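Local atomic coordinates of polyphosphate kinase (Porphyromonas gingivalis, PDB entry 2O8R), a protein that probably catalyses the reversible transfer of the terminal phosphate of ATP to a growing long-chain polyphosphate, with magnesium as cofactor. Residues Phe11-Ser16 against Thr54-Tyr59; Gly435-Ala440 against Met619-Tyr624; Val490-Arg495 against Asp500-Arg505. The protein carries 3 engineered substitutions. All blocks are in the same frame, centred on the assembly; numbering follows the deposited sequence.

Contact 1. Residues Phe11-Ser16 against Thr54-Tyr59; sequences FRRDMS and TVRVAY. With SO4 (sulfate ion), chain C.
Asp-14 OD2 is gripped from two directions on helix 35-63: by the guanidinium of Arg-56 and by His-60 one turn further along. Arg-56 NE reaches OD2 at 3.3 Å with a fairly straight N-H (159°), and Arg-56 NH2 at 3.4 Å; both bonds are weak, but together they set the edge of the guanidinium against the carboxylate in a salt bridge. The two planes are turned 38° apart, so the pair is not the flat fork of an ideal bidentate bridge. The bend at chi2 of Arg-56 swings its long chain across toward the start of helix 13-29.

One face of the Arg-56 guanidinium receives Arg-13. The two guanidinium groups lie almost parallel, 11° apart, with centres separated by 4.0 Å, and Arg-13 NE sits over the middle of the group beneath. Tyr-59 offers CD2 toward the rim of the opposite face, leaving Arg-56 between an arginine and a tyrosine. The positive charges are probably balanced by Asp-14 and by a sulfate, whose O3 lies near the edge of the Arg-56 group. That sulfate accepts a hydrogen bond from the backbone, Arg-13 N to O2 at 2.9 Å, at the first residue after the N-cap Arg-12, where a helix start would favour an anion. Arg-13 CG, placed between its backbone N and carbonyl carbon, packs along the same ion.

The contact ties the beginning of helix 13-29 to the later part of helix 35-63, an antiparallel helical hairpin in the N-terminal domain. Met-15 and Val-57 turn to helix 83-112, while Ser-16 OG bonds Cys-573 N and the backbone of Phe-11 bonds Cys-574.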
loop_
_atom_site.group_PDB
_atom_site.type_symbol
_atom_site.label_atom_id
_atom_site.label_comp_id
_atom_site.label_asym_id
_atom_site.label_seq_id
_atom_site.Cartn_x
_atom_site.Cartn_y
_atom_site.Cartn_z
ATOM N N PHE A 11 -7.048 25.174 -31.717
ATOM C CA PHE A 11 -7.762 23.927 -31.461
ATOM C C PHE A 11 -8.442 24.054 -30.126
ATOM O O PHE A 11 -7.923 24.737 -29.243
ATOM C CB PHE A 11 -6.803 22.758 -31.350
ATOM C CG PHE A 11 -6.179 22.357 -32.637
ATOM C CD1 PHE A 11 -6.960 22.131 -33.762
ATOM C CD2 PHE A 11 -4.801 22.168 -32.712
ATOM C CE1 PHE A 11 -6.364 21.745 -34.957
ATOM C CE2 PHE A 11 -4.197 21.773 -33.891
ATOM C CZ PHE A 11 -4.977 21.562 -35.026
ATOM N N ARG A 12 -9.597 23.413 -29.974
ATOM C CA ARG A 12 -10.195 23.237 -28.654
ATOM C C ARG A 12 -9.308 22.269 -27.863
ATOM O O ARG A 12 -8.747 21.330 -28.429
ATOM C CB ARG A 12 -11.606 22.693 -28.788
ATOM C CG ARG A 12 -12.453 23.546 -29.695
ATOM C CD ARG A 12 -13.908 23.117 -29.759
ATOM N NE ARG A 12 -14.584 23.814 -30.853
ATOM C CZ ARG A 12 -15.189 24.998 -30.750
ATOM N NH1 ARG A 12 -15.227 25.643 -29.587
ATOM N NH2 ARG A 12 -15.757 25.543 -31.823
ATOM N N ARG A 13 -9.155 22.501 -26.567
ATOM C CA ARG A 13 -8.185 21.725 -25.799
ATOM C C ARG A 13 -8.546 20.235 -25.685
ATOM O O ARG A 13 -7.680 19.376 -25.839
ATOM C CB ARG A 13 -7.885 22.370 -24.439
ATOM C CG ARG A 13 -9.087 22.645 -23.560
ATOM C CD ARG A 13 -8.643 23.069 -22.173
ATOM N NE ARG A 13 -8.087 21.942 -21.425
ATOM C CZ ARG A 13 -7.518 22.032 -20.226
ATOM N NH1 ARG A 13 -7.415 23.204 -19.618
ATOM N NH2 ARG A 13 -7.048 20.944 -19.630
ATOM N N ASP A 14 -9.826 19.945 -25.468
ATOM C CA ASP A 14 -10.325 18.574 -25.339
ATOM C C ASP A 14 -10.227 17.765 -26.625
ATOM O O ASP A 14 -9.893 16.586 -26.591
ATOM C CB ASP A 14 -11.769 18.588 -24.835
ATOM C CG ASP A 14 -11.892 19.237 -23.469
ATOM O OD1 ASP A 14 -11.172 18.798 -22.555
ATOM O OD2 ASP A 14 -12.684 20.189 -23.309
HETATM N N MSE A 15 -10.512 18.399 -27.755
HETATM C CA MSE A 15 -10.306 17.764 -29.043
HETATM C C MSE A 15 -8.831 17.433 -29.198
HETATM O O MSE A 15 -8.459 16.322 -29.584
HETATM C CB MSE A 15 -10.754 18.687 -30.178
HETATM C CG MSE A 15 -12.248 18.949 -30.251
HETATM SE SE MSE A 15 -13.360 17.426 -29.719
HETATM C CE MSE A 15 -13.948 18.067 -27.969
ATOM N N SER A 16 -7.998 18.413 -28.873
ATOM C CA SER A 16 -6.570 18.227 -28.827
ATOM C C SER A 16 -6.213 17.104 -27.865
ATOM O O SER A 16 -5.350 16.287 -28.165
ATOM C CB SER A 16 -5.882 19.525 -28.421
ATOM O OG SER A 16 -4.543 19.292 -28.054
ATOM N N THR A 54 -13.866 11.720 -15.642
ATOM C CA THR A 54 -14.214 12.150 -14.276
ATOM C C THR A 54 -13.904 13.605 -13.931
ATOM O O THR A 54 -14.480 14.141 -12.987
ATOM C CB THR A 54 -13.649 11.234 -13.154
ATOM O OG1 THR A 54 -12.282 11.560 -12.890
ATOM C CG2 THR A 54 -13.784 9.770 -13.513
ATOM N N VAL A 55 -13.012 14.246 -14.686
ATOM C CA VAL A 55 -12.703 15.661 -14.428
ATOM C C VAL A 55 -13.149 16.615 -15.550
ATOM O O VAL A 55 -13.578 17.746 -15.299
ATOM C CB VAL A 55 -11.200 15.907 -14.048
ATOM C CG1 VAL A 55 -10.484 14.598 -13.732
ATOM C CG2 VAL A 55 -10.464 16.673 -15.126
ATOM N N ARG A 56 -13.068 16.147 -16.784
ATOM C CA ARG A 56 -13.230 17.024 -17.919
ATOM C C ARG A 56 -14.652 16.956 -18.476
ATOM O O ARG A 56 -15.279 17.995 -18.688
ATOM C CB ARG A 56 -12.174 16.681 -18.967
ATOM C CG ARG A 56 -11.902 17.741 -19.965
ATOM C CD ARG A 56 -11.235 18.970 -19.382
ATOM N NE ARG A 56 -11.539 20.094 -20.266
ATOM C CZ ARG A 56 -11.489 21.377 -19.927
ATOM N NH1 ARG A 56 -11.125 21.742 -18.703
ATOM N NH2 ARG A 56 -11.799 22.295 -20.829
ATOM N N VAL A 57 -15.166 15.744 -18.686
ATOM C CA VAL A 57 -16.540 15.566 -19.156
ATOM C C VAL A 57 -17.509 16.022 -18.069
ATOM O O VAL A 57 -18.520 16.678 -18.354
ATOM C CB VAL A 57 -16.816 14.106 -19.617
ATOM C CG1 VAL A 57 -18.293 13.741 -19.494
ATOM C CG2 VAL A 57 -16.356 13.910 -21.045
ATOM N N ALA A 58 -17.163 15.705 -16.823
ATOM C CA ALA A 58 -17.920 16.151 -15.658
ATOM C C ALA A 58 -18.037 17.673 -15.608
ATOM O O ALA A 58 -19.134 18.205 -15.401
ATOM C CB ALA A 58 -17.285 15.629 -14.382
ATOM N N TYR A 59 -16.908 18.356 -15.806
ATOM C CA TYR A 59 -16.885 19.814 -15.878
ATOM C C TYR A 59 -17.870 20.351 -16.907
ATOM O O TYR A 59 -18.672 21.235 -16.603
ATOM C CB TYR A 59 -15.481 20.333 -16.186
ATOM C CG TYR A 59 -15.464 21.785 -16.622
ATOM C CD1 TYR A 59 -15.548 22.820 -15.689
ATOM C CD2 TYR A 59 -15.365 22.124 -17.970
ATOM C CE1 TYR A 59 -15.542 24.149 -16.090
ATOM C CE2 TYR A 59 -15.356 23.441 -18.380
ATOM C CZ TYR A 59 -15.445 24.450 -17.439
ATOM O OH TYR A 59 -15.439 25.759 -17.863
HETATM S S SO4 C . -11.233 25.295 -25.092
HETATM O O1 SO4 C . -9.813 25.637 -25.197
HETATM O O2 SO4 C . -11.486 23.956 -25.628
HETATM O O3 SO4 C . -11.641 25.317 -23.691
HETATM O O4 SO4 C . -12.001 26.275 -25.861
#

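Contact 2. Residues Gly435-Ala440 against Met619-Tyr624; sequences GLKVHA and MKRNLY. With SO4 (sulfate ion), chain F.
Lys-437 and Arg-621 meet end to edge: the ammonium NZ of Lys-437 lies in the guanidinium plane of Arg-621, 3.1 Å from its NH2 and 3.4 Å from its NE. Both partners are donors, so this is proximity of two cationic groups and not a bond, and at this resolution the exact spacing bears little weight. The chains cross at about a right angle. Lys-437 turns sharply at its last torsion (chi4 -71°), which brings NZ in front of the guanidinium edge, while CE stays 3.9 Å from Arg-621 NH2.

Two residues along, His-439 is probably the residue that is phosphorylated to form the phosphohistidine intermediate. His-439 NE2 gives a weak hydrogen bond to sulfate O3 at 3.2 Å. The O4 of that sulfate lies at the ring edge, 3.0 Å from His-439 NE2. His-597 and Arg-599 hold the same ion, which may mark a phosphate position, while Lys-407 and Arg-626 touch Lys-437, a gathering of positive charge consistent with a pocket for a polyanionic substrate. This pairing of histidines from the two C-terminal domains recalls the phospholipase D fold, whose paired halves each bring a histidine to a shared active site.

Further out, the ring of His-439 is held by Glu-628, whose OE1 bonds ND1 and thereby turns NE2 toward the anion. CG stands anti to the backbone N and beside the carbonyl carbon (chi1 -171°), from where the ring reaches the sulfate. The loop between strands 428-431 and 442-447 is fastened at Lys-437, His-439 and Ala-440 by backbone bonds to Ile-627, just beyond the short helix 620-624.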
loop_
_atom_site.group_PDB
_atom_site.type_symbol
_atom_site.label_atom_id
_atom_site.label_comp_id
_atom_site.label_asym_id
_atom_site.label_seq_id
_atom_site.Cartn_x
_atom_site.Cartn_y
_atom_site.Cartn_z
ATOM N N GLY A 435 -4.154 29.327 -3.474
ATOM C CA GLY A 435 -3.765 30.451 -4.328
ATOM C C GLY A 435 -2.617 30.116 -5.262
ATOM O O GLY A 435 -2.778 30.085 -6.484
ATOM N N LEU A 436 -1.446 29.892 -4.676
ATOM C CA LEU A 436 -0.314 29.359 -5.414
ATOM C C LEU A 436 0.027 27.972 -4.873
ATOM O O LEU A 436 0.355 27.822 -3.696
ATOM C CB LEU A 436 0.893 30.314 -5.361
ATOM C CG LEU A 436 1.412 30.915 -4.046
ATOM C CD1 LEU A 436 2.575 30.106 -3.480
ATOM C CD2 LEU A 436 1.840 32.364 -4.255
ATOM N N LYS A 437 -0.106 26.953 -5.716
ATOM C CA LYS A 437 0.397 25.641 -5.356
ATOM C C LYS A 437 1.768 25.489 -6.001
ATOM O O LYS A 437 1.957 25.862 -7.158
ATOM C CB LYS A 437 -0.586 24.524 -5.730
ATOM C CG LYS A 437 -1.053 24.487 -7.186
ATOM C CD LYS A 437 -2.389 23.744 -7.323
ATOM C CE LYS A 437 -2.581 23.100 -8.703
ATOM N NZ LYS A 437 -2.826 24.067 -9.808
ATOM N N VAL A 438 2.739 24.999 -5.235
ATOM C CA VAL A 438 4.127 24.973 -5.698
ATOM C C VAL A 438 4.389 23.749 -6.566
ATOM O O VAL A 438 4.527 22.624 -6.078
ATOM C CB VAL A 438 5.137 25.047 -4.526
ATOM C CG1 VAL A 438 6.577 24.944 -5.022
ATOM C CG2 VAL A 438 4.942 26.334 -3.749
ATOM N N HIS A 439 4.459 23.980 -7.866
ATOM C CA HIS A 439 4.694 22.899 -8.799
ATOM C C HIS A 439 6.192 22.725 -9.049
ATOM O O HIS A 439 6.615 21.707 -9.582
ATOM C CB HIS A 439 3.926 23.156 -10.094
ATOM C CG HIS A 439 3.936 22.003 -11.039
ATOM N ND1 HIS A 439 4.749 21.960 -12.150
ATOM C CD2 HIS A 439 3.246 20.839 -11.033
ATOM C CE1 HIS A 439 4.552 20.825 -12.793
ATOM N NE2 HIS A 439 3.643 20.128 -12.139
ATOM N N ALA A 440 6.980 23.722 -8.646
ATOM C CA ALA A 440 8.443 23.707 -8.780
ATOM C C ALA A 440 9.089 22.406 -8.292
ATOM O O ALA A 440 8.673 21.830 -7.292
ATOM C CB ALA A 440 9.033 24.884 -8.042
HETATM N N MSE A 619 0.475 26.096 -20.010
HETATM C CA MSE A 619 -0.974 26.095 -19.926
HETATM C C MSE A 619 -1.399 27.473 -19.444
HETATM O O MSE A 619 -0.549 28.329 -19.204
HETATM C CB MSE A 619 -1.432 25.052 -18.924
HETATM C CG MSE A 619 -0.723 23.724 -19.023
HETATM SE SE MSE A 619 -1.120 22.691 -20.627
HETATM C CE MSE A 619 -0.810 20.896 -19.894
ATOM N N LYS A 620 -2.703 27.694 -19.296
ATOM C CA LYS A 620 -3.201 28.905 -18.638
ATOM C C LYS A 620 -2.842 28.856 -17.152
ATOM O O LYS A 620 -2.157 29.745 -16.653
ATOM C CB LYS A 620 -4.713 29.013 -18.804
ATOM C CG LYS A 620 -5.345 30.253 -18.189
ATOM C CD LYS A 620 -5.780 31.243 -19.263
ATOM C CE LYS A 620 -7.277 31.559 -19.155
ATOM N NZ LYS A 620 -7.712 31.837 -17.753
ATOM N N ARG A 621 -3.276 27.795 -16.467
ATOM C CA ARG A 621 -2.998 27.600 -15.031
ATOM C C ARG A 621 -1.508 27.540 -14.639
ATOM O O ARG A 621 -1.150 27.905 -13.521
ATOM C CB ARG A 621 -3.761 26.383 -14.469
ATOM C CG ARG A 621 -5.123 26.746 -13.823
ATOM C CD ARG A 621 -5.760 25.590 -13.038
ATOM N NE ARG A 621 -5.271 25.454 -11.658
ATOM C CZ ARG A 621 -5.968 25.779 -10.566
ATOM N NH1 ARG A 621 -7.195 26.273 -10.671
ATOM N NH2 ARG A 621 -5.442 25.612 -9.360
ATOM N N ASN A 622 -0.646 27.105 -15.555
ATOM C CA ASN A 622 0.785 26.990 -15.270
ATOM C C ASN A 622 1.526 28.324 -15.133
ATOM O O ASN A 622 2.280 28.513 -14.183
ATOM C CB ASN A 622 1.466 26.131 -16.329
ATOM C CG ASN A 622 1.110 24.669 -16.211
ATOM O OD1 ASN A 622 0.133 24.303 -15.560
ATOM N ND2 ASN A 622 1.899 23.819 -16.850
ATOM N N LEU A 623 1.305 29.242 -16.072
ATOM C CA LEU A 623 2.034 30.513 -16.091
ATOM C C LEU A 623 1.467 31.574 -15.144
ATOM O O LEU A 623 2.067 32.638 -14.988
ATOM C CB LEU A 623 2.089 31.086 -17.513
ATOM C CG LEU A 623 2.587 30.211 -18.674
ATOM C CD1 LEU A 623 1.848 30.535 -19.959
ATOM C CD2 LEU A 623 4.079 30.340 -18.880
ATOM N N TYR A 624 0.321 31.293 -14.520
ATOM C CA TYR A 624 -0.360 32.290 -13.686
ATOM C C TYR A 624 -0.773 31.837 -12.281
ATOM O O TYR A 624 -0.622 32.586 -11.320
ATOM C CB TYR A 624 -1.561 32.871 -14.433
ATOM C CG TYR A 624 -1.206 33.501 -15.767
ATOM C CD1 TYR A 624 -0.473 34.685 -15.830
ATOM C CD2 TYR A 624 -1.602 32.911 -16.964
ATOM C CE1 TYR A 624 -0.145 35.265 -17.053
ATOM C CE2 TYR A 624 -1.282 33.479 -18.192
ATOM C CZ TYR A 624 -0.556 34.658 -18.229
ATOM O OH TYR A 624 -0.237 35.227 -19.440
HETATM S S SO4 F . 3.659 16.976 -13.434
HETATM O O1 SO4 F . 3.886 15.632 -13.959
HETATM O O2 SO4 F . 2.367 17.471 -13.930
HETATM O O3 SO4 F . 3.643 16.929 -11.973
HETATM O O4 SO4 F . 4.771 17.843 -13.814
#

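Contact 3. Residues Val490-Arg495 against Asp500-Arg505; sequences VYRLFR and DPEPAR. With SO4 (sulfate ion), chain E.
Asp-500 CB lies over one face of the Arg-495 guanidinium, toward the rim, while Pro-501 O and the carboxyl carbon of Glu-502 lie at its edge. Arg-495 NH2 gives a bond of 2.6 Å to Pro-501 O, which is tilted 18° from the guanidinium plane. Arg-495 NE reaches Glu-502 OE2 at 2.7 Å on the anti side of the carboxylate; the two planes stand nearly perpendicular, at 82°. Glu-502 OE1 takes a weak bond from Arg-492 NE at 3.1 Å, so one glutamate spans two arginines a helical turn apart, helped by its bend at chi2 (-71°). Asp-500 OD2 stands off the guanidinium plane, 3.3 Å from Arg-495 NH1, an attraction of charges alone.

Beyond these, Pro-503 CB covers a face of the Arg-505 guanidinium, whose NE bonds sulfate O3 at 2.7 Å. Backbone joins backbone where Asp-500 N meets Arg-495 O at 2.9 Å, folding the chain back as helix 484-497 ends. Two acids set against Arg-492 and Arg-495 make a salt-bridge network, and both carboxylates are probably kept ionised by it, fastening the exit loop to the helix by charge at the protein surface.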
loop_
_atom_site.group_PDB
_atom_site.type_symbol
_atom_site.label_atom_id
_atom_site.label_comp_id
_atom_site.label_asym_id
_atom_site.label_seq_id
_atom_site.Cartn_x
_atom_site.Cartn_y
_atom_site.Cartn_z
ATOM N N VAL A 490 17.623 29.828 -5.673
ATOM C CA VAL A 490 16.881 28.747 -5.048
ATOM C C VAL A 490 16.770 29.026 -3.547
ATOM O O VAL A 490 15.686 28.885 -2.952
ATOM C CB VAL A 490 17.554 27.384 -5.312
ATOM C CG1 VAL A 490 16.914 26.289 -4.478
ATOM C CG2 VAL A 490 17.473 27.022 -6.788
ATOM N N TYR A 491 17.888 29.447 -2.953
ATOM C CA TYR A 491 17.914 29.877 -1.563
ATOM C C TYR A 491 16.804 30.882 -1.279
ATOM O O TYR A 491 16.000 30.710 -0.357
ATOM C CB TYR A 491 19.259 30.511 -1.233
ATOM C CG TYR A 491 19.237 31.295 0.055
ATOM C CD1 TYR A 491 19.344 30.646 1.275
ATOM C CD2 TYR A 491 19.104 32.681 0.055
ATOM C CE1 TYR A 491 19.309 31.343 2.460
ATOM C CE2 TYR A 491 19.071 33.385 1.237
ATOM C CZ TYR A 491 19.177 32.706 2.438
ATOM O OH TYR A 491 19.142 33.390 3.633
ATOM N N ARG A 492 16.783 31.930 -2.092
ATOM C CA ARG A 492 15.817 33.001 -1.975
ATOM C C ARG A 492 14.405 32.510 -2.224
ATOM O O ARG A 492 13.478 32.922 -1.525
ATOM C CB ARG A 492 16.159 34.129 -2.951
ATOM C CG ARG A 492 15.204 35.285 -2.890
ATOM C CD ARG A 492 15.548 36.358 -3.900
ATOM N NE ARG A 492 16.387 37.408 -3.332
ATOM C CZ ARG A 492 17.571 37.759 -3.812
ATOM N NH1 ARG A 492 18.065 37.156 -4.885
ATOM N NH2 ARG A 492 18.259 38.720 -3.220
ATOM N N LEU A 493 14.242 31.629 -3.211
ATOM C CA LEU A 493 12.929 31.052 -3.514
ATOM C C LEU A 493 12.319 30.377 -2.285
ATOM O O LEU A 493 11.158 30.628 -1.948
ATOM C CB LEU A 493 13.006 30.063 -4.671
ATOM C CG LEU A 493 11.724 29.301 -5.040
ATOM C CD1 LEU A 493 10.560 30.238 -5.356
ATOM C CD2 LEU A 493 11.983 28.318 -6.199
ATOM N N PHE A 494 13.102 29.543 -1.603
ATOM C CA PHE A 494 12.553 28.807 -0.479
ATOM C C PHE A 494 12.201 29.706 0.696
ATOM O O PHE A 494 11.270 29.420 1.441
ATOM C CB PHE A 494 13.485 27.704 -0.031
ATOM C CG PHE A 494 13.390 26.448 -0.851
ATOM C CD1 PHE A 494 12.297 25.613 -0.732
ATOM C CD2 PHE A 494 14.415 26.085 -1.717
ATOM C CE1 PHE A 494 12.213 24.437 -1.463
ATOM C CE2 PHE A 494 14.337 24.908 -2.463
ATOM C CZ PHE A 494 13.236 24.083 -2.337
ATOM N N ARG A 495 12.936 30.795 0.859
ATOM C CA ARG A 495 12.625 31.734 1.923
ATOM C C ARG A 495 11.311 32.421 1.629
ATOM O O ARG A 495 10.481 32.589 2.522
ATOM C CB ARG A 495 13.737 32.762 2.091
ATOM C CG ARG A 495 14.836 32.291 2.997
ATOM C CD ARG A 495 15.951 33.303 3.123
ATOM N NE ARG A 495 15.472 34.640 3.440
ATOM C CZ ARG A 495 15.175 35.072 4.660
ATOM N NH1 ARG A 495 15.302 34.271 5.710
ATOM N NH2 ARG A 495 14.744 36.314 4.827
ATOM N N ASP A 500 9.398 34.319 4.603
ATOM C CA ASP A 500 10.396 35.268 5.095
ATOM C C ASP A 500 10.568 36.455 4.159
ATOM O O ASP A 500 10.338 36.331 2.960
ATOM C CB ASP A 500 11.726 34.547 5.286
ATOM C CG ASP A 500 11.686 33.595 6.447
ATOM O OD1 ASP A 500 10.800 33.785 7.306
ATOM O OD2 ASP A 500 12.511 32.661 6.505
ATOM N N PRO A 501 10.947 37.623 4.707
ATOM C CA PRO A 501 11.205 38.773 3.835
ATOM C C PRO A 501 12.428 38.538 2.950
ATOM O O PRO A 501 13.470 38.111 3.442
ATOM C CB PRO A 501 11.450 39.922 4.817
ATOM C CG PRO A 501 11.843 39.264 6.098
ATOM C CD PRO A 501 11.138 37.945 6.133
ATOM N N GLU A 502 12.264 38.779 1.649
ATOM C CA GLU A 502 13.315 38.644 0.634
ATOM C C GLU A 502 12.873 39.454 -0.556
ATOM O O GLU A 502 11.691 39.431 -0.901
ATOM C CB GLU A 502 13.442 37.207 0.157
ATOM C CG GLU A 502 14.340 36.339 0.986
ATOM C CD GLU A 502 15.806 36.686 0.849
ATOM O OE1 GLU A 502 16.241 37.057 -0.262
ATOM O OE2 GLU A 502 16.528 36.569 1.858
ATOM N N PRO A 503 13.808 40.170 -1.195
ATOM C CA PRO A 503 13.491 40.916 -2.418
ATOM C C PRO A 503 13.051 39.959 -3.516
ATOM O O PRO A 503 13.643 38.892 -3.660
ATOM C CB PRO A 503 14.824 41.542 -2.800
ATOM C CG PRO A 503 15.648 41.516 -1.552
ATOM C CD PRO A 503 15.217 40.317 -0.799
ATOM N N ALA A 504 12.019 40.321 -4.272
ATOM C CA ALA A 504 11.500 39.431 -5.320
ATOM C C ALA A 504 12.335 39.483 -6.611
ATOM O O ALA A 504 11.845 39.901 -7.661
ATOM C CB ALA A 504 10.044 39.752 -5.601
ATOM N N ARG A 505 13.590 39.044 -6.522
ATOM C CA ARG A 505 14.584 39.275 -7.566
ATOM C C ARG A 505 15.518 38.086 -7.703
ATOM O O ARG A 505 16.155 37.682 -6.729
ATOM C CB ARG A 505 15.439 40.505 -7.226
ATOM C CG ARG A 505 14.741 41.854 -7.338
ATOM C CD ARG A 505 15.744 42.995 -7.270
ATOM N NE ARG A 505 16.309 43.172 -5.937
ATOM C CZ ARG A 505 15.898 44.088 -5.065
ATOM N NH1 ARG A 505 14.910 44.918 -5.380
ATOM N NH2 ARG A 505 16.480 44.177 -3.875
HETATM S S SO4 E . 19.501 41.616 -5.623
HETATM O O1 SO4 E . 20.593 41.122 -4.783
HETATM O O2 SO4 E . 18.802 40.505 -6.276
HETATM O O3 SO4 E . 18.562 42.353 -4.780
HETATM O O4 SO4 E . 20.051 42.498 -6.650
#

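Contact 1 is partly buried and joins two helices of the N-terminal domain, whereas contacts 2 and 3 lie at the surface of the C-terminal half. Contact 2 connects the two C-terminal domains at the probable active site; contact 3 is local, linking a helix to the loop that leaves it, and is nested within the long chain loop that contact 2 closes. Centres of contacts 2 and 3 are about 18 Å apart, those of contacts 1 and 3 about 37 Å. A sulfate accompanies all three. Acid-arginine pairs hold contacts 1 and 3, while contact 2 gathers basic groups without an acid between its segments.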